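Local coordinates for protein probable tagatose 6-phosphate kinase (Sinorhizobium meliloti, PDB 3TXV) that probably acts in carbohydrate metabolism, tentatively as a kinase of tagatose 6-phosphate, and is built on an eight-stranded parallel barrel of the GatZ/KbaZ-like family, at residues Ala137-Pro140 with Thr141-Asp145; Leu286-Gly289 with Pro290-Phe294; Glu402-Gln406 with Ala407-Ala411. All coordinates share one frame; numbering follows the deposited sequence.

Contact 1: residues Ala137-Pro140 with Thr141-Asp145; sequences AGEP and TALPD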
ATOM      1  N   ALA A 137     -24.258   6.290   6.455  1.00 62.58           N
ATOM      2  CA  ALA A 137     -25.087   7.062   7.340  1.00 62.88           C
ATOM      3  C   ALA A 137     -26.551   7.020   7.119  1.00 62.59           C
ATOM      4  O   ALA A 137     -26.999   7.163   6.028  1.00 62.72           O
ATOM      5  CB  ALA A 137     -24.635   8.469   7.334  1.00 63.68           C
ATOM      6  N   GLY A 138     -27.276   6.952   8.221  1.00 62.34           N
ATOM      7  CA  GLY A 138     -26.583   6.736   9.459  1.00 62.68           C
ATOM      8  C   GLY A 138     -26.915   5.419  10.093  1.00 63.19           C
ATOM      9  O   GLY A 138     -28.023   5.147  10.454  1.00 63.69           O
ATOM     10  N   GLU A 139     -25.871   4.647  10.303  1.00 63.20           N
ATOM     11  CA  GLU A 139     -25.926   3.348  10.878  1.00 63.14           C
ATOM     12  C   GLU A 139     -24.718   3.333  11.710  1.00 63.11           C
ATOM     13  O   GLU A 139     -23.768   4.020  11.419  1.00 63.60           O
ATOM     14  CB  GLU A 139     -25.748   2.291   9.829  1.00 63.35           C
ATOM     15  CG  GLU A 139     -26.513   2.505   8.584  1.00 63.56           C
ATOM     16  CD  GLU A 139     -26.357   1.366   7.633  1.00 63.87           C
ATOM     17  OE1 GLU A 139     -27.292   0.585   7.459  1.00 61.21           O
ATOM     18  OE2 GLU A 139     -25.286   1.252   7.056  1.00 64.36           O
ATOM     19  N   PRO A 140     -24.707   2.500  12.709  1.00 62.69           N
ATOM     20  CA  PRO A 140     -23.610   2.500  13.646  1.00 62.23           C
ATOM     21  C   PRO A 140     -22.366   2.304  12.883  1.00 61.75           C
ATOM     22  O   PRO A 140     -22.355   1.555  11.974  1.00 61.72           O
ATOM     23  CB  PRO A 140     -23.873   1.259  14.467  1.00 62.58           C
ATOM     24  CG  PRO A 140     -25.281   1.006  14.316  1.00 63.50           C
ATOM     25  CD  PRO A 140     -25.602   1.371  12.930  1.00 62.78           C
ATOM     26  N   THR A 141     -21.335   3.021  13.272  1.00 60.94           N
ATOM     27  CA  THR A 141     -20.031   3.074  12.602  1.00 59.96           C
ATOM     28  C   THR A 141     -19.492   1.718  12.140  1.00 59.57           C
ATOM     29  O   THR A 141     -19.051   1.574  10.995  1.00 59.28           O
ATOM     30  CB  THR A 141     -19.009   3.838  13.458  1.00 59.82           C
ATOM     31  OG1 THR A 141     -19.256   5.234  13.279  1.00 60.73           O
ATOM     32  CG2 THR A 141     -17.549   3.549  13.045  1.00 59.35           C
ATOM     33  N   ALA A 142     -19.600   0.740  13.008  1.00 59.05           N
ATOM     34  CA  ALA A 142     -19.232  -0.586  12.685  1.00 58.69           C
ATOM     35  C   ALA A 142     -20.523  -1.317  12.647  1.00 58.77           C
ATOM     36  O   ALA A 142     -21.248  -1.342  13.600  1.00 58.91           O
ATOM     37  CB  ALA A 142     -18.410  -1.127  13.733  1.00 58.42           C
ATOM     38  N   LEU A 143     -20.805  -1.909  11.505  1.00 58.31           N
ATOM     39  CA  LEU A 143     -21.954  -2.743  11.289  1.00 57.17           C
ATOM     40  C   LEU A 143     -21.852  -4.044  12.003  1.00 56.49           C
ATOM     41  O   LEU A 143     -20.786  -4.554  12.225  1.00 56.19           O
ATOM     42  CB  LEU A 143     -22.122  -3.014   9.827  1.00 57.27           C
ATOM     43  CG  LEU A 143     -23.088  -2.033   9.250  1.00 57.65           C
ATOM     44  CD1 LEU A 143     -22.638  -0.706   9.649  1.00 56.99           C
ATOM     45  CD2 LEU A 143     -22.985  -2.173   7.824  1.00 59.96           C
ATOM     46  N   PRO A 144     -23.001  -4.569  12.350  1.00 55.77           N
ATOM     47  CA  PRO A 144     -23.162  -5.872  12.954  1.00 55.15           C
ATOM     48  C   PRO A 144     -22.805  -6.900  11.927  1.00 54.88           C
ATOM     49  O   PRO A 144     -22.954  -6.689  10.761  1.00 54.64           O
ATOM     50  CB  PRO A 144     -24.639  -5.922  13.246  1.00 55.23           C
ATOM     51  CG  PRO A 144     -25.220  -4.949  12.421  1.00 55.22           C
ATOM     52  CD  PRO A 144     -24.272  -3.868  12.256  1.00 55.53           C
ATOM     53  N   ASP A 145     -22.336  -8.036  12.368  1.00 53.94           N
ATOM     54  CA  ASP A 145     -21.657  -8.961  11.533  1.00 53.02           C
ATOM     55  C   ASP A 145     -22.506  -9.480  10.388  1.00 52.29           C
ATOM     56  O   ASP A 145     -22.001  -9.621   9.304  1.00 52.79           O
ATOM     57  CB  ASP A 145     -21.210 -10.122  12.406  1.00 52.85           C
ATOM     58  CG  ASP A 145     -19.851  -9.929  12.939  1.00 53.20           C
ATOM     59  OD1 ASP A 145     -19.261  -8.886  12.671  1.00 53.47           O
ATOM     60  OD2 ASP A 145     -19.337 -10.824  13.596  1.00 53.13           O
TER

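Contact 2: residues Leu286-Gly289 with Pro290-Phe294; sequences LKVG and PGLTF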
ATOM      1  N   LEU A 286       1.418  -9.574   3.272  1.00 41.44           N
ATOM      2  CA  LEU A 286       2.017  -8.464   3.978  1.00 40.79           C
ATOM      3  C   LEU A 286       1.793  -7.214   3.182  1.00 40.89           C
ATOM      4  O   LEU A 286       2.413  -7.025   2.146  1.00 40.71           O
ATOM      5  CB  LEU A 286       3.521  -8.702   4.086  1.00 40.59           C
ATOM      6  CG  LEU A 286       3.908  -9.922   4.909  1.00 40.37           C
ATOM      7  CD1 LEU A 286       5.259 -10.421   4.476  1.00 39.16           C
ATOM      8  CD2 LEU A 286       3.881  -9.572   6.411  1.00 41.12           C
ATOM      9  N   LYS A 287       0.998  -6.303   3.674  1.00 41.32           N
ATOM     10  CA  LYS A 287       0.800  -5.090   2.942  1.00 42.21           C
ATOM     11  C   LYS A 287       1.745  -4.009   3.383  1.00 41.83           C
ATOM     12  O   LYS A 287       1.804  -3.658   4.532  1.00 41.93           O
ATOM     13  CB  LYS A 287      -0.612  -4.608   3.163  1.00 42.89           C
ATOM     14  CG  LYS A 287      -1.647  -5.417   2.481  1.00 45.85           C
ATOM     15  CD  LYS A 287      -2.923  -4.647   2.345  1.00 49.95           C
ATOM     16  CE  LYS A 287      -3.325  -4.481   0.922  1.00 50.51           C
ATOM     17  NZ  LYS A 287      -4.693  -4.908   0.675  1.00 50.60           N
ATOM     18  N   VAL A 288       2.524  -3.496   2.464  1.00 40.66           N
ATOM     19  CA  VAL A 288       3.363  -2.400   2.783  1.00 39.55           C
ATOM     20  C   VAL A 288       3.014  -1.377   1.782  1.00 38.93           C
ATOM     21  O   VAL A 288       2.781  -1.690   0.672  1.00 39.49           O
ATOM     22  CB  VAL A 288       4.780  -2.793   2.635  1.00 39.79           C
ATOM     23  CG1 VAL A 288       5.009  -3.327   1.307  1.00 39.50           C
ATOM     24  CG2 VAL A 288       5.681  -1.673   2.959  1.00 39.18           C
ATOM     25  N   GLY A 289       2.961  -0.134   2.213  1.00 38.42           N
ATOM     26  CA  GLY A 289       2.838   1.008   1.351  1.00 36.88           C
ATOM     27  C   GLY A 289       3.708   2.157   1.777  1.00 36.31           C
ATOM     28  O   GLY A 289       4.614   2.540   1.111  1.00 36.48           O
ATOM     29  N   PRO A 290       3.404   2.691   2.933  1.00 36.03           N
ATOM     30  CA  PRO A 290       3.993   3.892   3.467  1.00 35.50           C
ATOM     31  C   PRO A 290       5.459   3.753   3.677  1.00 35.20           C
ATOM     32  O   PRO A 290       6.221   4.632   3.436  1.00 36.09           O
ATOM     33  CB  PRO A 290       3.266   4.027   4.768  1.00 20.00           C
ATOM     34  CG  PRO A 290       1.945   3.528   4.473  1.00 20.00           C
ATOM     35  CD  PRO A 290       2.006   2.615   3.325  1.00 20.00           C
ATOM     36  N   GLY A 291       5.871   2.598   4.092  1.00 34.30           N
ATOM     37  CA  GLY A 291       7.269   2.370   4.228  1.00 33.22           C
ATOM     38  C   GLY A 291       7.967   2.540   2.911  1.00 32.73           C
ATOM     39  O   GLY A 291       9.129   2.689   2.901  1.00 32.72           O
ATOM     40  N   LEU A 292       7.281   2.477   1.794  1.00 32.30           N
ATOM     41  CA  LEU A 292       7.982   2.364   0.556  1.00 31.54           C
ATOM     42  C   LEU A 292       8.178   3.717  -0.001  1.00 31.63           C
ATOM     43  O   LEU A 292       9.143   3.977  -0.622  1.00 32.08           O
ATOM     44  CB  LEU A 292       7.159   1.565  -0.421  1.00 30.90           C
ATOM     45  CG  LEU A 292       7.091   0.100  -0.123  1.00 30.02           C
ATOM     46  CD1 LEU A 292       6.057  -0.515  -0.892  1.00 28.70           C
ATOM     47  CD2 LEU A 292       8.345  -0.470  -0.471  1.00 29.70           C
ATOM     48  N   THR A 293       7.219   4.581   0.212  1.00 31.23           N
ATOM     49  CA  THR A 293       7.318   5.984  -0.206  1.00 30.16           C
ATOM     50  C   THR A 293       8.013   6.830   0.852  1.00 29.77           C
ATOM     51  O   THR A 293       8.553   7.907   0.562  1.00 29.85           O
ATOM     52  CB  THR A 293       5.952   6.581  -0.423  1.00 30.71           C
ATOM     53  OG1 THR A 293       5.074   6.152   0.645  1.00 30.95           O
ATOM     54  CG2 THR A 293       5.400   6.174  -1.786  1.00 29.81           C
ATOM     55  N   PHE A 294       7.968   6.358   2.094  1.00 28.25           N
ATOM     56  CA  PHE A 294       8.779   6.952   3.122  1.00 26.48           C
ATOM     57  C   PHE A 294      10.267   6.910   2.675  1.00 25.77           C
ATOM     58  O   PHE A 294      10.909   7.950   2.604  1.00 26.04           O
ATOM     59  CB  PHE A 294       8.532   6.238   4.456  1.00 26.11           C
ATOM     60  CG  PHE A 294       9.390   6.727   5.575  1.00 24.13           C
ATOM     61  CD1 PHE A 294      10.695   6.263   5.718  1.00 23.46           C
ATOM     62  CD2 PHE A 294       8.903   7.675   6.471  1.00 22.33           C
ATOM     63  CE1 PHE A 294      11.524   6.740   6.761  1.00 24.44           C
ATOM     64  CE2 PHE A 294       9.687   8.141   7.503  1.00 22.88           C
ATOM     65  CZ  PHE A 294      11.006   7.672   7.666  1.00 23.75           C
TER

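Contact 3: residues Glu402-Gln406 with Ala407-Ala411; sequences EVAPQ and AKPLA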
ATOM      1  N   GLU A 402      27.024  -2.793  -6.946  1.00 44.53           N
ATOM      2  CA  GLU A 402      25.605  -3.117  -7.148  1.00 44.74           C
ATOM      3  C   GLU A 402      24.776  -1.922  -7.644  1.00 44.65           C
ATOM      4  O   GLU A 402      23.990  -2.069  -8.575  1.00 45.32           O
ATOM      5  CB  GLU A 402      24.951  -3.686  -5.886  1.00 45.00           C
ATOM      6  CG  GLU A 402      25.556  -4.989  -5.273  1.00 47.94           C
ATOM      7  CD  GLU A 402      24.971  -5.324  -3.844  1.00 52.45           C
ATOM      8  OE1 GLU A 402      23.706  -5.403  -3.695  1.00 52.94           O
ATOM      9  OE2 GLU A 402      25.773  -5.492  -2.876  1.00 50.97           O
ATOM     10  N   VAL A 403      24.944  -0.742  -7.043  1.00 44.29           N
ATOM     11  CA  VAL A 403      24.095   0.418  -7.376  1.00 43.44           C
ATOM     12  C   VAL A 403      24.922   1.463  -8.101  1.00 43.59           C
ATOM     13  O   VAL A 403      26.057   1.732  -7.728  1.00 44.11           O
ATOM     14  CB  VAL A 403      23.407   1.037  -6.082  1.00 43.53           C
ATOM     15  CG1 VAL A 403      22.612   2.294  -6.374  1.00 41.42           C
ATOM     16  CG2 VAL A 403      22.505   0.026  -5.398  1.00 42.72           C
ATOM     17  N   ALA A 404      24.368   2.051  -9.146  1.00 43.31           N
ATOM     18  CA  ALA A 404      25.059   3.128  -9.820  1.00 43.36           C
ATOM     19  C   ALA A 404      24.920   4.420  -9.001  1.00 43.57           C
ATOM     20  O   ALA A 404      23.830   4.722  -8.526  1.00 43.76           O
ATOM     21  CB  ALA A 404      24.511   3.312 -11.247  1.00 43.07           C
ATOM     22  N   PRO A 405      25.934   5.243  -8.942  1.00 43.42           N
ATOM     23  CA  PRO A 405      25.819   6.506  -8.260  1.00 42.93           C
ATOM     24  C   PRO A 405      25.217   7.579  -9.091  1.00 42.57           C
ATOM     25  O   PRO A 405      25.835   8.582  -9.256  1.00 42.34           O
ATOM     26  CB  PRO A 405      27.261   6.882  -8.072  1.00 42.96           C
ATOM     27  CG  PRO A 405      27.969   6.064  -8.923  1.00 43.09           C
ATOM     28  CD  PRO A 405      27.309   4.807  -8.918  1.00 43.82           C
ATOM     29  N   GLN A 406      23.989   7.395  -9.527  1.00 42.46           N
ATOM     30  CA  GLN A 406      23.260   8.391 -10.272  1.00 42.80           C
ATOM     31  C   GLN A 406      21.911   8.516  -9.596  1.00 41.93           C
ATOM     32  O   GLN A 406      21.494   7.623  -8.924  1.00 41.30           O
ATOM     33  CB  GLN A 406      23.177   8.001 -11.728  1.00 20.00           C
ATOM     34  CG  GLN A 406      24.512   7.657 -12.316  1.00 20.00           C
ATOM     35  CD  GLN A 406      24.611   7.912 -13.798  1.00 20.00           C
ATOM     36  OE1 GLN A 406      23.827   7.408 -14.579  1.00 20.00           O
ATOM     37  NE2 GLN A 406      25.599   8.659 -14.193  1.00 20.00           N
ATOM     38  N   ALA A 407      21.235   9.634  -9.735  1.00 41.40           N
ATOM     39  CA  ALA A 407      20.084   9.926  -8.902  1.00 41.39           C
ATOM     40  C   ALA A 407      18.883   8.985  -8.936  1.00 41.40           C
ATOM     41  O   ALA A 407      18.363   8.648  -7.912  1.00 41.56           O
ATOM     42  CB  ALA A 407      19.647  11.335  -9.158  1.00 40.92           C
ATOM     43  N   LYS A 408      18.451   8.555 -10.095  1.00 41.46           N
ATOM     44  CA  LYS A 408      17.326   7.599 -10.224  1.00 41.00           C
ATOM     45  C   LYS A 408      17.709   6.207  -9.721  1.00 40.75           C
ATOM     46  O   LYS A 408      16.919   5.562  -9.008  1.00 41.53           O
ATOM     47  CB  LYS A 408      16.855   7.549 -11.685  1.00 41.19           C
ATOM     48  CG  LYS A 408      15.454   7.032 -11.964  1.00 42.35           C
ATOM     49  CD  LYS A 408      15.515   5.651 -12.611  1.00 45.37           C
ATOM     50  CE  LYS A 408      14.620   5.561 -13.875  1.00 47.01           C
ATOM     51  NZ  LYS A 408      13.162   5.391 -13.587  1.00 46.74           N
ATOM     52  N   PRO A 409      18.912   5.722 -10.089  1.00 39.85           N
ATOM     53  CA  PRO A 409      19.324   4.487  -9.441  1.00 39.15           C
ATOM     54  C   PRO A 409      19.406   4.609  -7.919  1.00 38.25           C
ATOM     55  O   PRO A 409      19.105   3.651  -7.214  1.00 37.99           O
ATOM     56  CB  PRO A 409      20.710   4.230 -10.051  1.00 39.50           C
ATOM     57  CG  PRO A 409      20.566   4.731 -11.447  1.00 39.66           C
ATOM     58  CD  PRO A 409      19.718   5.986 -11.303  1.00 40.16           C
ATOM     59  N   LEU A 410      19.796   5.767  -7.408  1.00 36.93           N
ATOM     60  CA  LEU A 410      19.846   5.922  -5.966  1.00 35.56           C
ATOM     61  C   LEU A 410      18.444   5.987  -5.338  1.00 35.04           C
ATOM     62  O   LEU A 410      18.226   5.523  -4.199  1.00 35.20           O
ATOM     63  CB  LEU A 410      20.739   7.093  -5.567  1.00 35.29           C
ATOM     64  CG  LEU A 410      22.243   6.898  -5.839  1.00 34.25           C
ATOM     65  CD1 LEU A 410      22.970   8.218  -5.804  1.00 33.16           C
ATOM     66  CD2 LEU A 410      22.897   5.898  -4.867  1.00 33.97           C
ATOM     67  N   ALA A 411      17.484   6.497  -6.096  1.00 33.67           N
ATOM     68  CA  ALA A 411      16.097   6.458  -5.658  1.00 32.79           C
ATOM     69  C   ALA A 411      15.533   5.028  -5.665  1.00 32.39           C
ATOM     70  O   ALA A 411      15.027   4.592  -4.663  1.00 32.12           O
ATOM     71  CB  ALA A 411      15.242   7.419  -6.493  1.00 32.74           C
TER

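Contact 1: residues Ala137-Pro140 with Thr141-Asp145
Pro140 and Leu143 meet across a bend consistent with a type VIII beta turn over Pro140-Leu143, and the partner of the leucine is main chain rather than the proline ring: its CD1 methyl lies 3.3 Å from Pro140 O. The ring turns to other atoms, with Pro140 CB 3.8 Å from Ala142 O. Thr141 contributes through its backbone conformation. It takes helix-like angles, while Pro140 before it and Ala142 after it are extended, and this single change brings the leucine round to the carbonyl of the proline.

Glu139 reaches the same leucine from its own side of the bend. Its CG is set beside the backbone N (chi1 -44°) and the chain runs straight on beyond it (chi2 -176°), which carries the carboxylate to the leucine branches; Glu139 OE2 stands 4.2 Å from both Leu143 CD1 and Leu143 CD2. This is a loose approach of a carboxylate oxygen to two methyls, not a bond. The charge is answered elsewhere, OE2 accepting the backbone N-H of Cys136 and OE1 making a salt bridge with Arg151. The bend thus illustrates a turn set by backbone angles, without hydrogen bonding between its two arms, Leu143 CD1 merely lying against Pro140 O; Pro140 O and Ala142 N come close, but at a poor angle for a bond.

Main-chain bonds of Thr141 to Gly135 and of Leu143 to Ser133 instead tie the bend to the preceding part of its loop. That loop leaves barrel strand 127-130 and, with Pro144 in the N-cap position, enters helix 145-161, the helix that supplies Arg151. A backbone bond from Ala137 to Lys102 joins it to the neighbouring loop between strand 89-96 and helix 106-121.

Contact 2: residues Leu286-Gly289 with Pro290-Phe294
Leu292 folds back over Gly289 and reaches Val288, the last residue of its barrel strand. At its root, CB sits beside the carbonyl oxygen of Gly289. With CG anti to its own carbonyl carbon (chi1 -72°), the chain continues past that oxygen, Leu292 CG lying 3.7 Å from Gly289 O and 3.8 Å from Val288 CG2. At the tip, Leu292 CD1 meets Val288 CG1 at 3.7 Å and lies near Val288 O. The two side chains cross at about a right angle, so the leucine branch lies across the valine fork; Val418 and Leu419 of helix 407-424 and Ile26 of strand 23-26 also touch the leucine.

Val288-Pro290 is the passage from the eighth strand of a TIM (beta/alpha)8 barrel to helix 290-310, with Gly289 as N-cap. Leu292 N donates to Gly289 O over 2.8 Å, approaching from 46° above the carbonyl plane, and Thr293 N adds a weak bond to the same oxygen at 3.4 Å. Were Leu292 replaced by an alanine, the loss of its branches would probably strip Val288 of one of its apolar neighbours and open a gap toward helix 407-424.

Asp268 OD2 accepts the N-H groups of both Gly289 and Gly291, placing a carboxylate at the helix start, where it probably complements the helix dipole. Chemically, Gly289 has its N-H engaged by Asp268 and its oxygen by Leu292 N, with apolar branches of Leu292 and Val288 packed alongside.

Contact 3: residues Glu402-Gln406 with Ala407-Ala411
Val403 and Leu410 cross obliquely at the entrance to helix 407-424, touching through one methyl each: Val403 CG1 is 3.9 Å from Leu410 CD2. The valine presents that methyl because CG1 stands anti to the backbone N (chi1 176°), and the same atom also comes near Pro409 O. From the helix side, Leu410 leans back toward the incoming loop. Its CG and CD1 lie beside the carbonyl oxygen of Gln406, at 3.3 Å from Leu410 CG to Gln406 O, while CD2 turns to the valine.

Pro409 lies beside this pair and packs against Ala404 and Gln406. Its CB is 3.5 Å from Ala404 O and 4.1 Å from Ala404 CB, and its CD lies 3.4 Å from Gln406 O. The glutamine contributes its CB to the ring and then leads its amide away from the helix.

One backbone bond runs through this packing: Leu410 N donates to Gln406 O over 2.9 Å, nearly in line with the C=O bond (C=O...N angle 165°). Gln406 is the N-cap residue, and before it Pro405 centres an inverse gamma turn, closed by a weak bond from Gln406 N to Ala404 O. Leu410 also touches Ile387 and Val398 of two neighbouring helices.

Pro409 falls in the first helical turn, where its lack of an N-H costs no helical bond. The cap therefore divides its chemistry: main-chain atoms make the polar links, whereas aliphatic groups from both sides do the packing, with Gln406 O wrapped by the leucine and the proline.

How the contacts relate
The three contacts follow one another along the chain, each at the entry to a helix: 145-161 for contact 1, 290-310 for contact 2 and 407-424 for contact 3. Contacts 1 and 2 come after strands 127-130 and 283-288, the fourth and eighth of the TIM barrel, with centres about 29 Å apart. Contact 3 belongs to the C-terminal helical part, about 20 Å from contact 2 between centres and about 7 Å between nearest atoms. Helix 407-424 begins there and packs back on the last barrel strand and its helix, joining that part to the barrel. Contact 1 is a remote surface loop across the chain's centre from contact 3, their centres about 49 Å apart.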